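Local coordinates for protein acid phosphatase (Mycobacterium tuberculosis, PDB 2A6P) that hydrolyses a broad range of phosphate monoesters, including phosphorylated sugars, and can serve as a fructose-1,6-bisphosphatase in gluconeogenesis, at residues Thr21-Leu26 with Ser95-Thr100; Val35-Thr40 with Thr70-Lys75; Val159-Val164 with Ser172-Pro177. All coordinates share one frame; numbering follows the deposited sequence.

Interaction 1 of 3, residues Thr21-Leu26 with Ser95-Thr100; sequences TAWSTL and SYEGLT. With SO4 (sulfate ion), chain C.
Beside a sulfate site that probably marks the phosphate pocket of this histidine phosphatase, the indole of Trp23 reaches from the loop after strand 13-17 to Gly98, in the type II turn Tyr96-Leu99. The six-membered end of the indole does the touching: Trp23 CZ3 lies 3.6 Å from Gly98 CA, approached obliquely. Glycine suits the third turn position because, at a phi of 89°, a CB would jam against the carbonyl O of Glu97; the indole then lies beside the CA. Leu99 N closes the turn on Tyr96 O at 2.8 Å. Glu97, its CG anti to the backbone N (chi1 -179°) and its chain bent at chi2, brings OE2, which Thr33 OG1 and Gly31 N bind, to 3.9 Å from Trp23 CZ3. Tryptophan suits its place as a broad flat ring that can lie along the turn while taking Arg28, bonded through NE to Gly98 O, as a cation-pi partner. Farther along, Thr100 CG2 rests 3.5 Å from Leu26 O, while its OG1 caps Gln103 N.

Thr21 and Ser24 lock their own loop by exchanging bonds. Ser24 N donates to Thr21 OG1 at 3.1 Å, an ST motif, and Thr21 N points almost straight (178°) at Ser24 OG, 3.0 Å away. Thr21 OG1 can then spend its proton on O2 of the sulfate, at 2.9 Å, an anion probably from the crystallisation liquor. A loop following strand 13-17 that presents a hydroxyl to a tetrahedral anion is consistent with the phosphate pocket of branch 1 histidine phosphatases, near His18, the inferred phosphohistidine residue.

Interaction 2 of 3, residues Val35-Thr40 with Thr70-Lys75; sequences VELTDT and TLDTAK
Leu37 points its forked end at helix 68-76 and sets both methyls around the hydroxyl of Thr73. CD1 of Leu37 lies 3.7 Å and CD2 3.8 Å from Thr73 OG1, the two side chains meeting at about a right angle. Toward Asp72 the geometry differs: here the side chains slide past each other in opposite directions, and Leu37 CD1 lies against the aliphatic root, 3.8 Å from Asp72 CB. With chi1 at -68°, Leu37 CG stands beside its own backbone N and the extended branch reaches the helix. Leucine is apt because its branched end lets two methyls meet Thr73 OG1 while the side chain also packs on Arg69 and Leu76 of the same helix. The Thr73 hydroxyl, though touched by methyls, is satisfied by Arg69 O one turn back and weakly by Gly19 N.

Next to the leucine the contact becomes polar. The carboxylates of Glu36 and Asp72 are turned 74° apart, with Glu36 OE2 and Asp72 OD2 4.2 Å from each other, an approach that would probably be unfavourable if both are ionised. A water between them probably eases it, donating to Asp72 OD2 at 2.9 Å and, weakly, to Glu36 OE2 at 3.0 Å while accepting from Leu37 N at 3.1 Å. Asp72 has a chi1 of -126°, away from the staggered positions, and its OD1 forms a salt bridge with Arg42, which should offset the like charges.

The contact joins the lead-in of helix 39-53, whose start Thr38 caps, to helix 68-76. The latter follows strand 61-64, with Thr70 packed on Cys64, while Thr70 and Thr73 both touch His18 beyond the end of strand 13-17.

Interaction 3 of 3, residues Val159-Val164 with Ser172-Pro177; sequences VITRWV and SRFAMP
The ring of Phe174 meets Thr161 on one flank, and in the surrounding fold it also packs on Leu166, on Leu196 and on Phe174 of the second subunit. Thr161 OG1 comes in obliquely and is equally distant from two ring atoms, 3.6 Å from Phe174 CD1 and 3.6 Å from Phe174 CE1. Phenylalanine suits this buried place because its wide apolar ring can meet the helix and the neighbouring subunit at once. Thr161 suits a buried helix position because its hydroxyl bonds back to Arg157 O; with OG1 beside its own backbone N (chi1 -60°), the same oxygen also approaches the phenyl ring.

The second meeting is wholly apolar. Ile160 CD1 reaches Met176 SD at 4.2 Å, the two side chains passing at a slant. Met176 departs anti to its backbone N and then bends at chi2 (80°), which places SD beside Ile160 CD1. A long, unbranched methionine is fitted to such a bend, and isoleucine fills its own place well, since its outer branch meets the sulfur. All four residues that touch across the two segments are buried, in keeping with their mainly apolar character.

Residues 172-177 also belong to the dimer: Arg173 NH1 bonds to Arg191 O of the second subunit, and the backbone of Arg173 and Ala175 makes further bonds there. The arrangement is that of an alpha/beta core, with helix 153-163 packed against the connection into antiparallel strand 180-187 at the homodimer interface.

Overall arrangement
Interactions 1 and 2 are neighbours: their centres lie about 16 Å apart and they touch through Thr21 CB and Val35 CG1, 3.5 Å from each other. In sequence, interaction 2 is nested within the loop that interaction 1 closes. Interaction 3 comes later, its centre about 20 Å from interaction 1 and 22 Å from interaction 2. All three approach the active site. The side chain of Thr73 is about 3 Å from that of His18, the inferred phosphohistidine, and that of Trp23 about 8 Å. The Met176 side chain is about 8 Å from those of His152 and Glu90, assigned roles by similarity. The sulfate bound by Thr21 is also held by Arg17, whose NH1 bonds Met176 O, connecting interactions 1 and 3.

Interaction 1 of 3, residues Thr21-Leu26 with Ser95-Thr100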
ATOM      1  N   THR A  21      11.527 -17.877  -6.664  1.00 19.75           N
ATOM      2  CA  THR A  21      11.709 -19.245  -7.147  1.00 21.28           C
ATOM      3  C   THR A  21      12.058 -19.135  -8.637  1.00 22.80           C
ATOM      4  O   THR A  21      11.981 -18.047  -9.219  1.00 24.72           O
ATOM      5  CB  THR A  21      10.419 -20.097  -7.007  1.00 21.01           C
ATOM      6  OG1 THR A  21       9.389 -19.557  -7.850  1.00 20.32           O
ATOM      7  CG2 THR A  21       9.934 -20.116  -5.549  1.00 19.65           C
ATOM      8  N   ALA A  22      12.444 -20.250  -9.250  1.00 22.87           N
ATOM      9  CA  ALA A  22      12.779 -20.260 -10.674  1.00 24.42           C
ATOM     10  C   ALA A  22      11.574 -19.875 -11.534  1.00 25.32           C
ATOM     11  O   ALA A  22      11.742 -19.349 -12.636  1.00 28.17           O
ATOM     12  CB  ALA A  22      13.287 -21.648 -11.084  1.00 23.77           C
ATOM     13  N   TRP A  23      10.364 -20.139 -11.032  1.00 24.55           N
ATOM     14  CA  TRP A  23       9.136 -19.824 -11.762  1.00 23.53           C
ATOM     15  C   TRP A  23       8.693 -18.363 -11.607  1.00 24.35           C
ATOM     16  O   TRP A  23       8.252 -17.735 -12.575  1.00 23.37           O
ATOM     17  CB  TRP A  23       8.003 -20.755 -11.312  1.00 23.84           C
ATOM     18  CG  TRP A  23       8.045 -22.138 -11.911  1.00 22.86           C
ATOM     19  CD1 TRP A  23       9.160 -22.862 -12.233  1.00 23.19           C
ATOM     20  CD2 TRP A  23       6.918 -22.976 -12.223  1.00 22.24           C
ATOM     21  NE1 TRP A  23       8.795 -24.099 -12.727  1.00 23.26           N
ATOM     22  CE2 TRP A  23       7.427 -24.194 -12.730  1.00 22.56           C
ATOM     23  CE3 TRP A  23       5.528 -22.815 -12.123  1.00 20.60           C
ATOM     24  CZ2 TRP A  23       6.592 -25.247 -13.137  1.00 21.93           C
ATOM     25  CZ3 TRP A  23       4.699 -23.862 -12.528  1.00 20.44           C
ATOM     26  CH2 TRP A  23       5.236 -25.061 -13.027  1.00 21.88           C
ATOM     27  N   SER A  24       8.810 -17.818 -10.401  1.00 24.13           N
ATOM     28  CA  SER A  24       8.395 -16.435 -10.172  1.00 25.52           C
ATOM     29  C   SER A  24       9.211 -15.448 -10.991  1.00 26.00           C
ATOM     30  O   SER A  24       8.672 -14.471 -11.512  1.00 25.80           O
ATOM     31  CB  SER A  24       8.494 -16.066  -8.690  1.00 23.51           C
ATOM     32  OG  SER A  24       9.835 -16.036  -8.253  1.00 26.74           O
ATOM     33  N   THR A  25      10.511 -15.706 -11.105  1.00 27.78           N
ATOM     34  CA  THR A  25      11.399 -14.831 -11.859  1.00 28.90           C
ATOM     35  C   THR A  25      11.005 -14.774 -13.327  1.00 29.51           C
ATOM     36  O   THR A  25      11.282 -13.786 -14.007  1.00 31.10           O
ATOM     37  CB  THR A  25      12.845 -15.310 -11.779  1.00 28.69           C
ATOM     38  OG1 THR A  25      12.952 -16.590 -12.410  1.00 30.18           O
ATOM     39  CG2 THR A  25      13.275 -15.439 -10.336  1.00 31.09           C
ATOM     40  N   LEU A  26      10.361 -15.835 -13.804  1.00 29.02           N
ATOM     41  CA  LEU A  26       9.926 -15.918 -15.193  1.00 28.66           C
ATOM     42  C   LEU A  26       8.500 -15.427 -15.380  1.00 28.26           C
ATOM     43  O   LEU A  26       7.989 -15.398 -16.502  1.00 27.12           O
ATOM     44  CB  LEU A  26      10.037 -17.364 -15.701  1.00 29.69           C
ATOM     45  CG  LEU A  26      11.467 -17.908 -15.822  1.00 30.87           C
ATOM     46  CD1 LEU A  26      11.423 -19.343 -16.272  1.00 30.77           C
ATOM     47  CD2 LEU A  26      12.263 -17.073 -16.814  1.00 31.69           C
ATOM     48  N   SER A  95      -5.815 -25.031 -15.429  1.00 22.94           N
ATOM     49  CA  SER A  95      -5.205 -25.156 -16.751  1.00 25.47           C
ATOM     50  C   SER A  95      -4.042 -24.198 -17.009  1.00 25.67           C
ATOM     51  O   SER A  95      -3.144 -24.499 -17.797  1.00 25.51           O
ATOM     52  CB  SER A  95      -6.268 -24.928 -17.837  1.00 27.41           C
ATOM     53  OG  SER A  95      -7.443 -25.691 -17.605  1.00 32.69           O
ATOM     54  N   TYR A  96      -4.064 -23.041 -16.353  1.00 24.97           N
ATOM     55  CA  TYR A  96      -3.031 -22.031 -16.548  1.00 24.36           C
ATOM     56  C   TYR A  96      -1.746 -22.235 -15.740  1.00 24.16           C
ATOM     57  O   TYR A  96      -0.769 -21.499 -15.902  1.00 25.08           O
ATOM     58  CB  TYR A  96      -3.627 -20.653 -16.261  1.00 26.16           C
ATOM     59  CG  TYR A  96      -4.683 -20.209 -17.257  1.00 26.86           C
ATOM     60  CD1 TYR A  96      -5.434 -19.056 -17.031  1.00 26.71           C
ATOM     61  CD2 TYR A  96      -4.916 -20.922 -18.434  1.00 28.58           C
ATOM     62  CE1 TYR A  96      -6.387 -18.620 -17.940  1.00 26.45           C
ATOM     63  CE2 TYR A  96      -5.879 -20.491 -19.361  1.00 27.91           C
ATOM     64  CZ  TYR A  96      -6.609 -19.337 -19.105  1.00 27.94           C
ATOM     65  OH  TYR A  96      -7.558 -18.896 -20.006  1.00 28.80           O
ATOM     66  N   GLU A  97      -1.740 -23.230 -14.871  1.00 24.01           N
ATOM     67  CA  GLU A  97      -0.555 -23.520 -14.077  1.00 24.99           C
ATOM     68  C   GLU A  97       0.682 -23.513 -14.987  1.00 23.45           C
ATOM     69  O   GLU A  97       0.700 -24.153 -16.034  1.00 23.37           O
ATOM     70  CB  GLU A  97      -0.705 -24.899 -13.426  1.00 26.38           C
ATOM     71  CG  GLU A  97       0.448 -25.336 -12.535  1.00 30.29           C
ATOM     72  CD  GLU A  97       0.435 -24.637 -11.195  1.00 31.31           C
ATOM     73  OE1 GLU A  97      -0.647 -24.143 -10.811  1.00 30.58           O
ATOM     74  OE2 GLU A  97       1.491 -24.594 -10.522  1.00 33.34           O
ATOM     75  N   GLY A  98       1.705 -22.769 -14.598  1.00 22.42           N
ATOM     76  CA  GLY A  98       2.918 -22.733 -15.392  1.00 22.33           C
ATOM     77  C   GLY A  98       2.969 -21.673 -16.477  1.00 22.59           C
ATOM     78  O   GLY A  98       4.050 -21.357 -16.955  1.00 22.28           O
ATOM     79  N   LEU A  99       1.821 -21.120 -16.866  1.00 22.21           N
ATOM     80  CA  LEU A  99       1.782 -20.101 -17.924  1.00 21.30           C
ATOM     81  C   LEU A  99       2.041 -18.687 -17.420  1.00 20.66           C
ATOM     82  O   LEU A  99       1.726 -18.352 -16.279  1.00 20.05           O
ATOM     83  CB  LEU A  99       0.421 -20.112 -18.641  1.00 21.97           C
ATOM     84  CG  LEU A  99      -0.004 -21.353 -19.430  1.00 23.21           C
ATOM     85  CD1 LEU A  99      -1.377 -21.109 -20.034  1.00 24.96           C
ATOM     86  CD2 LEU A  99       1.003 -21.646 -20.540  1.00 23.67           C
ATOM     87  N   THR A 100       2.620 -17.856 -18.279  1.00 20.89           N
ATOM     88  CA  THR A 100       2.872 -16.469 -17.931  1.00 19.74           C
ATOM     89  C   THR A 100       1.640 -15.708 -18.414  1.00 20.38           C
ATOM     90  O   THR A 100       0.820 -16.256 -19.158  1.00 20.06           O
ATOM     91  CB  THR A 100       4.101 -15.912 -18.663  1.00 19.81           C
ATOM     92  OG1 THR A 100       3.865 -15.933 -20.078  1.00 18.66           O
ATOM     93  CG2 THR A 100       5.337 -16.735 -18.321  1.00 17.78           C
TER
HETATM   94  S   SO4 C 204       5.472 -17.907  -7.432  1.00 41.53           S
HETATM   95  O1  SO4 C 204       6.112 -16.584  -7.144  1.00 43.69           O
HETATM   96  O2  SO4 C 204       6.606 -18.969  -7.418  1.00 44.06           O
HETATM   97  O3  SO4 C 204       4.610 -18.242  -6.366  1.00 44.41           O
HETATM   98  O4  SO4 C 204       5.063 -17.814  -8.807  1.00 46.25           O

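Interaction 2 of 3, residues Val35-Thr40 with Thr70-Lys75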
ATOM      1  N   VAL A  35       7.528 -25.751  -6.185  1.00 27.20           N
ATOM      2  CA  VAL A  35       8.773 -25.186  -6.682  1.00 26.33           C
ATOM      3  C   VAL A  35       9.608 -24.760  -5.476  1.00 26.75           C
ATOM      4  O   VAL A  35       9.068 -24.326  -4.459  1.00 27.13           O
ATOM      5  CB  VAL A  35       8.494 -23.968  -7.596  1.00 26.39           C
ATOM      6  CG1 VAL A  35       9.791 -23.345  -8.063  1.00 28.00           C
ATOM      7  CG2 VAL A  35       7.675 -24.405  -8.792  1.00 27.14           C
ATOM      8  N   GLU A  36      10.924 -24.893  -5.580  1.00 25.95           N
ATOM      9  CA  GLU A  36      11.807 -24.525  -4.482  1.00 26.91           C
ATOM     10  C   GLU A  36      12.236 -23.061  -4.550  1.00 25.93           C
ATOM     11  O   GLU A  36      12.166 -22.433  -5.602  1.00 24.78           O
ATOM     12  CB  GLU A  36      13.064 -25.403  -4.506  1.00 29.58           C
ATOM     13  CG  GLU A  36      12.804 -26.885  -4.305  1.00 34.10           C
ATOM     14  CD  GLU A  36      12.337 -27.195  -2.895  1.00 37.33           C
ATOM     15  OE1 GLU A  36      11.236 -27.770  -2.746  1.00 39.16           O
ATOM     16  OE2 GLU A  36      13.075 -26.860  -1.937  1.00 39.46           O
ATOM     17  N   LEU A  37      12.664 -22.527  -3.409  1.00 24.14           N
ATOM     18  CA  LEU A  37      13.153 -21.161  -3.329  1.00 23.75           C
ATOM     19  C   LEU A  37      14.534 -21.190  -3.972  1.00 24.52           C
ATOM     20  O   LEU A  37      15.232 -22.198  -3.887  1.00 23.86           O
ATOM     21  CB  LEU A  37      13.322 -20.726  -1.869  1.00 22.33           C
ATOM     22  CG  LEU A  37      12.115 -20.526  -0.953  1.00 22.68           C
ATOM     23  CD1 LEU A  37      12.623 -20.094   0.421  1.00 22.30           C
ATOM     24  CD2 LEU A  37      11.169 -19.468  -1.518  1.00 21.60           C
ATOM     25  N   THR A  38      14.929 -20.114  -4.635  1.00 24.77           N
ATOM     26  CA  THR A  38      16.269 -20.069  -5.217  1.00 24.84           C
ATOM     27  C   THR A  38      17.168 -19.622  -4.073  1.00 25.99           C
ATOM     28  O   THR A  38      16.680 -19.305  -2.989  1.00 27.03           O
ATOM     29  CB  THR A  38      16.359 -19.041  -6.338  1.00 24.45           C
ATOM     30  OG1 THR A  38      15.956 -17.757  -5.843  1.00 26.62           O
ATOM     31  CG2 THR A  38      15.450 -19.442  -7.487  1.00 24.51           C
ATOM     32  N   ASP A  39      18.476 -19.609  -4.287  1.00 27.63           N
ATOM     33  CA  ASP A  39      19.368 -19.164  -3.226  1.00 29.41           C
ATOM     34  C   ASP A  39      19.046 -17.707  -2.925  1.00 28.57           C
ATOM     35  O   ASP A  39      19.206 -17.241  -1.798  1.00 27.70           O
ATOM     36  CB  ASP A  39      20.836 -19.304  -3.645  1.00 33.34           C
ATOM     37  CG  ASP A  39      21.306 -20.745  -3.629  1.00 38.17           C
ATOM     38  OD1 ASP A  39      21.165 -21.407  -2.573  1.00 39.48           O
ATOM     39  OD2 ASP A  39      21.815 -21.220  -4.670  1.00 42.04           O
ATOM     40  N   THR A  40      18.599 -16.987  -3.947  1.00 28.01           N
ATOM     41  CA  THR A  40      18.238 -15.593  -3.778  1.00 29.54           C
ATOM     42  C   THR A  40      16.960 -15.583  -2.947  1.00 28.92           C
ATOM     43  O   THR A  40      16.734 -14.683  -2.141  1.00 29.30           O
ATOM     44  CB  THR A  40      17.987 -14.900  -5.141  1.00 30.21           C
ATOM     45  OG1 THR A  40      19.181 -14.955  -5.933  1.00 31.43           O
ATOM     46  CG2 THR A  40      17.608 -13.443  -4.936  1.00 30.91           C
ATOM     47  N   THR A  70       6.756 -21.665   1.014  1.00 17.72           N
ATOM     48  CA  THR A  70       6.268 -20.789   2.078  1.00 17.56           C
ATOM     49  C   THR A  70       6.721 -21.317   3.442  1.00 19.37           C
ATOM     50  O   THR A  70       7.082 -20.538   4.326  1.00 19.95           O
ATOM     51  CB  THR A  70       4.710 -20.643   2.070  1.00 17.77           C
ATOM     52  OG1 THR A  70       4.098 -21.909   1.798  1.00 15.21           O
ATOM     53  CG2 THR A  70       4.269 -19.611   1.019  1.00 15.55           C
ATOM     54  N   LEU A  71       6.714 -22.638   3.613  1.00 19.52           N
ATOM     55  CA  LEU A  71       7.164 -23.210   4.880  1.00 20.93           C
ATOM     56  C   LEU A  71       8.639 -22.863   5.045  1.00 21.96           C
ATOM     57  O   LEU A  71       9.090 -22.464   6.121  1.00 20.57           O
ATOM     58  CB  LEU A  71       6.982 -24.734   4.877  1.00 20.16           C
ATOM     59  CG  LEU A  71       5.537 -25.230   5.012  1.00 19.74           C
ATOM     60  CD1 LEU A  71       5.484 -26.728   4.773  1.00 20.40           C
ATOM     61  CD2 LEU A  71       5.003 -24.888   6.412  1.00 21.02           C
ATOM     62  N   ASP A  72       9.381 -23.011   3.954  1.00 22.93           N
ATOM     63  CA  ASP A  72      10.810 -22.717   3.934  1.00 25.27           C
ATOM     64  C   ASP A  72      11.058 -21.269   4.324  1.00 24.76           C
ATOM     65  O   ASP A  72      11.938 -20.975   5.141  1.00 25.66           O
ATOM     66  CB  ASP A  72      11.378 -22.954   2.536  1.00 29.07           C
ATOM     67  CG  ASP A  72      12.554 -23.899   2.542  1.00 33.46           C
ATOM     68  OD1 ASP A  72      13.463 -23.710   3.380  1.00 37.22           O
ATOM     69  OD2 ASP A  72      12.571 -24.824   1.701  1.00 34.81           O
ATOM     70  N   THR A  73      10.287 -20.363   3.726  1.00 23.14           N
ATOM     71  CA  THR A  73      10.433 -18.939   4.016  1.00 22.11           C
ATOM     72  C   THR A  73      10.245 -18.654   5.512  1.00 22.19           C
ATOM     73  O   THR A  73      11.048 -17.937   6.122  1.00 22.39           O
ATOM     74  CB  THR A  73       9.419 -18.106   3.207  1.00 21.60           C
ATOM     75  OG1 THR A  73       9.653 -18.296   1.807  1.00 18.10           O
ATOM     76  CG2 THR A  73       9.556 -16.625   3.540  1.00 20.65           C
ATOM     77  N   ALA A  74       9.192 -19.220   6.100  1.00 22.09           N
ATOM     78  CA  ALA A  74       8.914 -19.015   7.524  1.00 21.93           C
ATOM     79  C   ALA A  74      10.095 -19.445   8.388  1.00 22.16           C
ATOM     80  O   ALA A  74      10.505 -18.728   9.296  1.00 22.24           O
ATOM     81  CB  ALA A  74       7.661 -19.787   7.936  1.00 19.79           C
ATOM     82  N   LYS A  75      10.636 -20.622   8.101  1.00 23.87           N
ATOM     83  CA  LYS A  75      11.780 -21.153   8.844  1.00 25.98           C
ATOM     84  C   LYS A  75      12.992 -20.228   8.689  1.00 26.74           C
ATOM     85  O   LYS A  75      13.636 -19.855   9.678  1.00 27.81           O
ATOM     86  CB  LYS A  75      12.135 -22.552   8.329  1.00 26.88           C
ATOM     87  CG  LYS A  75      13.272 -23.226   9.079  1.00 29.26           C
ATOM     88  CD  LYS A  75      13.522 -24.610   8.512  1.00 32.05           C
ATOM     89  CE  LYS A  75      14.607 -25.340   9.284  1.00 32.67           C
ATOM     90  NZ  LYS A  75      14.807 -26.729   8.767  1.00 34.94           N
TER
HETATM   91  O   HOH W   1      11.841 -24.246  -1.012  1.00 27.17           O

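Interaction 3 of 3, residues Val159-Val164 with Ser172-Pro177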
ATOM      1  N   VAL A 159      -6.532 -11.227   0.253  1.00 13.44           N
ATOM      2  CA  VAL A 159      -6.808 -10.941   1.655  1.00 15.36           C
ATOM      3  C   VAL A 159      -6.822  -9.436   1.906  1.00 15.49           C
ATOM      4  O   VAL A 159      -7.726  -8.918   2.552  1.00 16.95           O
ATOM      5  CB  VAL A 159      -5.775 -11.596   2.571  1.00 16.05           C
ATOM      6  CG1 VAL A 159      -5.995 -11.149   4.018  1.00 16.85           C
ATOM      7  CG2 VAL A 159      -5.897 -13.121   2.452  1.00 17.21           C
ATOM      8  N   ILE A 160      -5.827  -8.735   1.374  1.00 16.07           N
ATOM      9  CA  ILE A 160      -5.742  -7.278   1.538  1.00 15.26           C
ATOM     10  C   ILE A 160      -6.956  -6.578   0.935  1.00 14.79           C
ATOM     11  O   ILE A 160      -7.556  -5.703   1.571  1.00 11.14           O
ATOM     12  CB  ILE A 160      -4.466  -6.722   0.874  1.00 15.08           C
ATOM     13  CG1 ILE A 160      -3.231  -7.227   1.628  1.00 14.21           C
ATOM     14  CG2 ILE A 160      -4.509  -5.202   0.836  1.00 15.71           C
ATOM     15  CD1 ILE A 160      -1.944  -6.879   0.952  1.00 14.29           C
ATOM     16  N   THR A 161      -7.305  -6.957  -0.295  1.00 14.77           N
ATOM     17  CA  THR A 161      -8.451  -6.363  -0.979  1.00 15.54           C
ATOM     18  C   THR A 161      -9.723  -6.534  -0.159  1.00 15.11           C
ATOM     19  O   THR A 161     -10.554  -5.635  -0.101  1.00 14.12           O
ATOM     20  CB  THR A 161      -8.671  -7.002  -2.363  1.00 15.54           C
ATOM     21  OG1 THR A 161      -7.504  -6.803  -3.170  1.00 19.67           O
ATOM     22  CG2 THR A 161      -9.859  -6.373  -3.063  1.00 15.77           C
ATOM     23  N   ARG A 162      -9.868  -7.695   0.474  1.00 15.77           N
ATOM     24  CA  ARG A 162     -11.043  -7.980   1.287  1.00 17.20           C
ATOM     25  C   ARG A 162     -10.962  -7.290   2.640  1.00 18.17           C
ATOM     26  O   ARG A 162     -11.986  -6.884   3.200  1.00 18.51           O
ATOM     27  CB  ARG A 162     -11.207  -9.492   1.461  1.00 18.68           C
ATOM     28  CG  ARG A 162     -11.424 -10.228   0.134  1.00 19.48           C
ATOM     29  CD  ARG A 162     -12.613  -9.641  -0.617  1.00 20.61           C
ATOM     30  NE  ARG A 162     -13.852  -9.803   0.141  1.00 22.61           N
ATOM     31  CZ  ARG A 162     -14.986  -9.172  -0.138  1.00 23.06           C
ATOM     32  NH1 ARG A 162     -15.044  -8.321  -1.157  1.00 24.38           N
ATOM     33  NH2 ARG A 162     -16.065  -9.401   0.598  1.00 25.52           N
ATOM     34  N   TRP A 163      -9.750  -7.161   3.169  1.00 16.54           N
ATOM     35  CA  TRP A 163      -9.578  -6.480   4.447  1.00 18.51           C
ATOM     36  C   TRP A 163     -10.160  -5.075   4.318  1.00 18.35           C
ATOM     37  O   TRP A 163     -10.866  -4.599   5.214  1.00 18.71           O
ATOM     38  CB  TRP A 163      -8.097  -6.380   4.836  1.00 18.95           C
ATOM     39  CG  TRP A 163      -7.888  -5.610   6.105  1.00 18.74           C
ATOM     40  CD1 TRP A 163      -7.594  -4.281   6.220  1.00 19.46           C
ATOM     41  CD2 TRP A 163      -8.014  -6.110   7.447  1.00 19.19           C
ATOM     42  NE1 TRP A 163      -7.526  -3.919   7.549  1.00 17.89           N
ATOM     43  CE2 TRP A 163      -7.782  -5.020   8.323  1.00 19.10           C
ATOM     44  CE3 TRP A 163      -8.306  -7.371   7.995  1.00 19.39           C
ATOM     45  CZ2 TRP A 163      -7.825  -5.155   9.717  1.00 17.38           C
ATOM     46  CZ3 TRP A 163      -8.350  -7.505   9.383  1.00 19.28           C
ATOM     47  CH2 TRP A 163      -8.111  -6.397  10.227  1.00 19.87           C
ATOM     48  N   VAL A 164      -9.869  -4.434   3.186  1.00 17.77           N
ATOM     49  CA  VAL A 164     -10.343  -3.085   2.916  1.00 19.51           C
ATOM     50  C   VAL A 164     -11.743  -3.041   2.301  1.00 19.13           C
ATOM     51  O   VAL A 164     -12.180  -2.009   1.808  1.00 19.41           O
ATOM     52  CB  VAL A 164      -9.346  -2.317   2.014  1.00 19.68           C
ATOM     53  CG1 VAL A 164      -8.036  -2.129   2.757  1.00 19.99           C
ATOM     54  CG2 VAL A 164      -9.116  -3.060   0.717  1.00 17.93           C
ATOM     55  N   SER A 172      -6.020  -6.353  -8.475  1.00 14.91           N
ATOM     56  CA  SER A 172      -5.104  -5.945  -9.537  1.00 14.21           C
ATOM     57  C   SER A 172      -4.421  -4.618  -9.215  1.00 12.46           C
ATOM     58  O   SER A 172      -3.389  -4.290  -9.787  1.00 12.80           O
ATOM     59  CB  SER A 172      -5.877  -5.798 -10.854  1.00 16.39           C
ATOM     60  OG  SER A 172      -6.869  -4.770 -10.760  1.00 15.53           O
ATOM     61  N   ARG A 173      -5.010  -3.866  -8.287  1.00 14.00           N
ATOM     62  CA  ARG A 173      -4.504  -2.551  -7.892  1.00 14.13           C
ATOM     63  C   ARG A 173      -3.435  -2.544  -6.798  1.00 15.21           C
ATOM     64  O   ARG A 173      -2.972  -1.471  -6.402  1.00 17.82           O
ATOM     65  CB  ARG A 173      -5.675  -1.680  -7.443  1.00 13.19           C
ATOM     66  CG  ARG A 173      -6.823  -1.638  -8.439  1.00 15.81           C
ATOM     67  CD  ARG A 173      -6.369  -1.046  -9.773  1.00 17.35           C
ATOM     68  NE  ARG A 173      -7.480  -0.884 -10.713  1.00 20.49           N
ATOM     69  CZ  ARG A 173      -7.438  -0.098 -11.783  1.00 21.31           C
ATOM     70  NH1 ARG A 173      -6.335   0.595 -12.047  1.00 23.47           N
ATOM     71  NH2 ARG A 173      -8.495   0.006 -12.582  1.00 20.65           N
ATOM     72  N   PHE A 174      -3.037  -3.719  -6.318  1.00 13.46           N
ATOM     73  CA  PHE A 174      -2.039  -3.802  -5.262  1.00 14.01           C
ATOM     74  C   PHE A 174      -0.902  -4.757  -5.596  1.00 15.00           C
ATOM     75  O   PHE A 174      -1.144  -5.922  -5.899  1.00 13.99           O
ATOM     76  CB  PHE A 174      -2.685  -4.265  -3.952  1.00 14.82           C
ATOM     77  CG  PHE A 174      -3.926  -3.504  -3.582  1.00 17.16           C
ATOM     78  CD1 PHE A 174      -5.191  -4.080  -3.742  1.00 16.94           C
ATOM     79  CD2 PHE A 174      -3.837  -2.207  -3.094  1.00 18.50           C
ATOM     80  CE1 PHE A 174      -6.355  -3.378  -3.422  1.00 16.53           C
ATOM     81  CE2 PHE A 174      -4.996  -1.484  -2.767  1.00 21.28           C
ATOM     82  CZ  PHE A 174      -6.263  -2.074  -2.934  1.00 19.99           C
ATOM     83  N   ALA A 175       0.333  -4.270  -5.525  1.00 12.29           N
ATOM     84  CA  ALA A 175       1.491  -5.116  -5.808  1.00 13.70           C
ATOM     85  C   ALA A 175       1.807  -5.956  -4.571  1.00 13.77           C
ATOM     86  O   ALA A 175       1.352  -5.647  -3.464  1.00 14.54           O
ATOM     87  CB  ALA A 175       2.695  -4.266  -6.174  1.00 13.79           C
ATOM     88  N   MET A 176       2.589  -7.013  -4.766  1.00 13.54           N
ATOM     89  CA  MET A 176       2.988  -7.909  -3.689  1.00 12.93           C
ATOM     90  C   MET A 176       4.165  -8.703  -4.224  1.00 15.21           C
ATOM     91  O   MET A 176       4.003  -9.851  -4.637  1.00 15.01           O
ATOM     92  CB  MET A 176       1.852  -8.876  -3.333  1.00 11.20           C
ATOM     93  CG  MET A 176       2.017  -9.630  -1.997  1.00 11.14           C
ATOM     94  SD  MET A 176       1.557  -8.664  -0.488  1.00  8.17           S
ATOM     95  CE  MET A 176       2.572  -9.476   0.746  1.00  6.36           C
ATOM     96  N   PRO A 177       5.368  -8.094  -4.250  1.00 16.55           N
ATOM     97  CA  PRO A 177       6.555  -8.802  -4.755  1.00 17.26           C
ATOM     98  C   PRO A 177       7.051  -9.886  -3.803  1.00 18.75           C
ATOM     99  O   PRO A 177       6.607  -9.962  -2.652  1.00 18.85           O
ATOM    100  CB  PRO A 177       7.577  -7.674  -4.980  1.00 16.77           C
ATOM    101  CG  PRO A 177       7.171  -6.627  -3.969  1.00 18.48           C
ATOM    102  CD  PRO A 177       5.649  -6.664  -4.006  1.00 16.35           C
TER